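Local coordinates for protein peptidoglycan D,D-transpeptidase PbpA (Mycobacterium tuberculosis, PDB 3UN7) that probably cross-links the peptide stems of cell-wall peptidoglycan as a penicillin-binding D,D-transpeptidase and takes part in regulating cell length, at residues 21-33 against 100-112. Residues are numbered along the deposited sequence; the frame is centred on the assembly and turned at random.
Sequences RQRGQITAGGQLL and PRGGNVDTTINPR
Strands 26-28 and 104-107 run parallel, their axes 28° apart, with I26 paired to V105 and T27 to D106; V105 N bonds to Q25 O and T27 N to V105 O, both at 2.8 Å. Just before the paired residues, the carboxamides of Q25 and N104 lie side by side, joined by N104 ND2 to Q25 OE1 (2.8 Å), and the backbone N of Q25 also bonds to N104 OD1 (3.0 Å), from above the plane of the N104 amide. T27 OG1, set between its own backbone N and carbonyl carbon (chi1 69°), donates to D106 OD1 at 2.6 Å, over the carboxylate plane; the other oxygen, OD2, forms a salt bridge with K343. T27 O takes two donors, T107 N and T107 OG1. On the face of I26 and V105, the methyl I26 CG2 meets T107 CG2 at 3.7 Å. Beyond the strands, A28 CB packs on I109 CB and P111 CG, and a water joins G29 N to the carbonyls of T107 and I109. A type I' turn, A28 to Q31, closes the beta hairpin 26-28/31-38; 104-107 joins the other edge of 26-28, making these two the central strands of a six-stranded mixed sheet.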
loop_
_atom_site.group_PDB
_atom_site.type_symbol
_atom_site.label_atom_id
_atom_site.label_comp_id
_atom_site.label_asym_id
_atom_site.label_seq_id
_atom_site.Cartn_x
_atom_site.Cartn_y
_atom_site.Cartn_z
ATOM N N ARG A 21 1.741 -13.614 32.737
ATOM C CA ARG A 21 1.560 -12.185 32.998
ATOM C C ARG A 21 0.715 -11.520 31.910
ATOM O O ARG A 21 0.677 -11.998 30.769
ATOM C CB ARG A 21 2.930 -11.490 33.089
ATOM C CG ARG A 21 3.794 -11.948 34.261
ATOM C CD ARG A 21 5.193 -11.339 34.172
ATOM N NE ARG A 21 6.198 -12.326 33.763
ATOM C CZ ARG A 21 6.620 -12.525 32.519
ATOM N NH1 ARG A 21 6.126 -11.815 31.507
ATOM N NH2 ARG A 21 7.540 -13.451 32.287
ATOM N N GLN A 22 0.034 -10.431 32.270
ATOM C CA GLN A 22 -0.893 -9.773 31.356
ATOM C C GLN A 22 -0.189 -8.965 30.273
ATOM O O GLN A 22 0.347 -7.891 30.531
ATOM C CB GLN A 22 -1.921 -8.898 32.088
ATOM C CG GLN A 22 -3.004 -8.376 31.129
ATOM C CD GLN A 22 -4.202 -7.753 31.826
ATOM O OE1 GLN A 22 -4.082 -7.161 32.901
ATOM N NE2 GLN A 22 -5.373 -7.892 31.211
ATOM N N ARG A 23 -0.214 -9.499 29.060
ATOM C CA ARG A 23 0.345 -8.835 27.883
ATOM C C ARG A 23 -0.454 -7.571 27.608
ATOM O O ARG A 23 -1.660 -7.528 27.845
ATOM C CB ARG A 23 0.272 -9.780 26.690
ATOM C CG ARG A 23 0.887 -9.259 25.403
ATOM C CD ARG A 23 0.942 -10.394 24.393
ATOM N NE ARG A 23 1.566 -9.999 23.135
ATOM C CZ ARG A 23 2.869 -9.984 22.912
ATOM N NH1 ARG A 23 3.724 -10.331 23.882
ATOM N NH2 ARG A 23 3.324 -9.616 21.719
ATOM N N GLY A 24 0.219 -6.538 27.125
ATOM C CA GLY A 24 -0.434 -5.259 26.885
ATOM C C GLY A 24 -1.228 -5.245 25.605
ATOM O O GLY A 24 -1.269 -6.244 24.874
ATOM N N GLN A 25 -1.840 -4.094 25.323
ATOM C CA GLN A 25 -2.813 -3.949 24.236
ATOM C C GLN A 25 -2.216 -3.303 22.994
ATOM O O GLN A 25 -1.313 -2.462 23.087
ATOM C CB GLN A 25 -3.978 -3.049 24.686
ATOM C CG GLN A 25 -4.625 -3.438 26.001
ATOM C CD GLN A 25 -5.569 -2.376 26.531
ATOM O OE1 GLN A 25 -5.430 -1.184 26.230
ATOM N NE2 GLN A 25 -6.532 -2.801 27.327
ATOM N N ILE A 26 -2.749 -3.676 21.834
ATOM C CA ILE A 26 -2.479 -2.946 20.582
ATOM C C ILE A 26 -3.746 -2.172 20.271
ATOM O O ILE A 26 -4.819 -2.761 20.232
ATOM C CB ILE A 26 -2.145 -3.905 19.427
ATOM C CG1 ILE A 26 -0.912 -4.755 19.784
ATOM C CG2 ILE A 26 -1.959 -3.123 18.101
ATOM C CD1 ILE A 26 -0.566 -5.846 18.744
ATOM N N THR A 27 -3.637 -0.852 20.075
ATOM C CA THR A 27 -4.843 -0.048 19.939
ATOM C C THR A 27 -4.856 0.747 18.627
ATOM O O THR A 27 -3.804 0.944 17.984
ATOM C CB THR A 27 -5.009 0.919 21.135
ATOM O OG1 THR A 27 -3.994 1.920 21.061
ATOM C CG2 THR A 27 -4.879 0.180 22.465
ATOM N N ALA A 28 -6.052 1.183 18.233
ATOM C CA ALA A 28 -6.249 2.106 17.097
ATOM C C ALA A 28 -7.471 2.975 17.369
ATOM O O ALA A 28 -8.534 2.470 17.751
ATOM C CB ALA A 28 -6.429 1.338 15.794
ATOM N N GLY A 29 -7.313 4.279 17.216
ATOM C CA GLY A 29 -8.395 5.232 17.491
ATOM C C GLY A 29 -9.076 5.028 18.840
ATOM O O GLY A 29 -10.267 5.272 18.966
ATOM N N GLY A 30 -8.329 4.579 19.847
ATOM C CA GLY A 30 -8.902 4.291 21.176
ATOM C C GLY A 30 -9.630 2.954 21.281
ATOM O O GLY A 30 -10.320 2.683 22.275
ATOM N N GLN A 31 -9.512 2.128 20.245
ATOM C CA GLN A 31 -10.182 0.829 20.219
ATOM C C GLN A 31 -9.155 -0.278 20.282
ATOM O O GLN A 31 -8.054 -0.131 19.756
ATOM C CB GLN A 31 -11.029 0.699 18.954
ATOM C CG GLN A 31 -12.024 1.859 18.830
ATOM C CD GLN A 31 -13.049 1.665 17.746
ATOM O OE1 GLN A 31 -13.170 2.496 16.848
ATOM N NE2 GLN A 31 -13.820 0.579 17.836
ATOM N N LEU A 32 -9.526 -1.389 20.912
ATOM C CA LEU A 32 -8.605 -2.495 21.087
ATOM C C LEU A 32 -8.541 -3.328 19.823
ATOM O O LEU A 32 -9.578 -3.696 19.256
ATOM C CB LEU A 32 -8.991 -3.350 22.297
ATOM C CG LEU A 32 -9.136 -2.552 23.598
ATOM C CD1 LEU A 32 -9.591 -3.446 24.778
ATOM C CD2 LEU A 32 -7.831 -1.840 23.911
ATOM N N LEU A 33 -7.318 -3.596 19.371
ATOM C CA LEU A 33 -7.100 -4.491 18.252
ATOM C C LEU A 33 -6.647 -5.839 18.764
ATOM O O LEU A 33 -6.937 -6.850 18.146
ATOM C CB LEU A 33 -6.022 -3.934 17.311
ATOM C CG LEU A 33 -6.174 -2.510 16.749
ATOM C CD1 LEU A 33 -5.203 -2.336 15.578
ATOM C CD2 LEU A 33 -7.619 -2.206 16.318
ATOM N N PRO A 100 1.476 -7.643 37.480
ATOM C CA PRO A 100 2.173 -6.904 36.420
ATOM C C PRO A 100 1.321 -6.813 35.154
ATOM O O PRO A 100 0.354 -7.567 34.997
ATOM C CB PRO A 100 3.412 -7.762 36.150
ATOM C CG PRO A 100 2.964 -9.148 36.457
ATOM C CD PRO A 100 2.014 -9.009 37.636
ATOM N N ARG A 101 1.692 -5.895 34.266
ATOM C CA ARG A 101 1.011 -5.701 32.997
ATOM C C ARG A 101 2.069 -5.238 31.996
ATOM O O ARG A 101 2.995 -4.494 32.349
ATOM C CB ARG A 101 -0.098 -4.653 33.173
ATOM C CG ARG A 101 -1.172 -4.550 32.071
ATOM C CD ARG A 101 -2.103 -3.346 32.357
ATOM N NE ARG A 101 -3.182 -3.167 31.376
ATOM C CZ ARG A 101 -4.487 -3.198 31.673
ATOM N NH1 ARG A 101 -4.892 -3.394 32.927
ATOM N NH2 ARG A 101 -5.399 -3.028 30.718
ATOM N N GLY A 102 1.949 -5.697 30.758
ATOM C CA GLY A 102 2.786 -5.196 29.676
ATOM C C GLY A 102 2.368 -3.786 29.312
ATOM O O GLY A 102 1.343 -3.287 29.788
ATOM N N GLY A 103 3.164 -3.130 28.481
ATOM C CA GLY A 103 2.820 -1.797 28.017
ATOM C C GLY A 103 1.902 -1.864 26.815
ATOM O O GLY A 103 1.553 -2.949 26.357
ATOM N N ASN A 104 1.509 -0.699 26.314
ATOM C CA ASN A 104 0.554 -0.585 25.214
ATOM C C ASN A 104 1.181 -0.002 23.967
ATOM O O ASN A 104 2.062 0.862 24.042
ATOM C CB ASN A 104 -0.617 0.317 25.610
ATOM C CG ASN A 104 -1.771 -0.448 26.231
ATOM O OD1 ASN A 104 -1.594 -1.536 26.804
ATOM N ND2 ASN A 104 -2.986 0.124 26.112
ATOM N N VAL A 105 0.681 -0.450 22.819
ATOM C CA VAL A 105 1.110 0.050 21.524
ATOM C C VAL A 105 -0.077 0.734 20.867
ATOM O O VAL A 105 -1.068 0.091 20.539
ATOM C CB VAL A 105 1.583 -1.095 20.614
ATOM C CG1 VAL A 105 1.859 -0.582 19.172
ATOM C CG2 VAL A 105 2.791 -1.789 21.219
ATOM N N ASP A 106 0.056 2.033 20.657
ATOM C CA ASP A 106 -0.962 2.852 20.028
ATOM C C ASP A 106 -0.612 3.060 18.555
ATOM O O ASP A 106 0.285 3.834 18.236
ATOM C CB ASP A 106 -1.035 4.194 20.755
ATOM C CG ASP A 106 -1.709 4.088 22.118
ATOM O OD1 ASP A 106 -2.099 2.957 22.537
ATOM O OD2 ASP A 106 -1.859 5.148 22.780
ATOM N N THR A 107 -1.295 2.345 17.665
ATOM C CA THR A 107 -1.018 2.451 16.224
ATOM C C THR A 107 -1.598 3.725 15.607
ATOM O O THR A 107 -2.385 4.438 16.223
ATOM C CB THR A 107 -1.528 1.213 15.420
ATOM O OG1 THR A 107 -2.952 1.261 15.323
ATOM C CG2 THR A 107 -1.119 -0.082 16.099
ATOM N N THR A 108 -1.194 3.995 14.376
ATOM C CA THR A 108 -1.675 5.146 13.628
ATOM C C THR A 108 -2.954 4.830 12.853
ATOM O O THR A 108 -3.475 5.698 12.159
ATOM C CB THR A 108 -0.638 5.589 12.584
ATOM O OG1 THR A 108 -0.221 4.439 11.820
ATOM C CG2 THR A 108 0.566 6.197 13.251
ATOM N N ILE A 109 -3.425 3.580 12.931
ATOM C CA ILE A 109 -4.558 3.116 12.122
ATOM C C ILE A 109 -5.822 3.854 12.534
ATOM O O ILE A 109 -6.099 3.999 13.722
ATOM C CB ILE A 109 -4.777 1.571 12.266
ATOM C CG1 ILE A 109 -3.573 0.783 11.719
ATOM C CG2 ILE A 109 -6.076 1.106 11.558
ATOM C CD1 ILE A 109 -3.398 0.838 10.207
ATOM N N ASN A 110 -6.584 4.322 11.547
ATOM C CA ASN A 110 -7.914 4.866 11.801
ATOM C C ASN A 110 -8.915 3.739 11.516
ATOM O O ASN A 110 -9.033 3.319 10.376
ATOM C CB ASN A 110 -8.161 6.093 10.900
ATOM C CG ASN A 110 -9.522 6.736 11.130
ATOM O OD1 ASN A 110 -10.515 6.054 11.399
ATOM N ND2 ASN A 110 -9.574 8.063 11.010
ATOM N N PRO A 111 -9.605 3.228 12.556
ATOM C CA PRO A 111 -10.509 2.092 12.433
ATOM C C PRO A 111 -11.588 2.292 11.365
ATOM O O PRO A 111 -11.892 1.351 10.638
ATOM C CB PRO A 111 -11.134 2.004 13.831
ATOM C CG PRO A 111 -10.054 2.494 14.717
ATOM C CD PRO A 111 -9.536 3.686 13.957
ATOM N N ARG A 112 -12.128 3.509 11.263
ATOM C CA ARG A 112 -13.117 3.856 10.230
ATOM C C ARG A 112 -12.544 3.626 8.840
ATOM O O ARG A 112 -13.217 3.074 7.970
ATOM C CB ARG A 112 -13.561 5.315 10.354
ATOM C CG ARG A 112 -14.227 5.649 11.669
ATOM C CD ARG A 112 -14.780 7.066 11.674
ATOM N NE ARG A 112 -16.216 7.089 11.385
ATOM C CZ ARG A 112 -17.146 7.615 12.185
ATOM N NH1 ARG A 112 -16.803 8.194 13.334
ATOM N NH2 ARG A 112 -18.426 7.575 11.827
HETATM O O HOH W 1 -5.042 5.055 15.920
#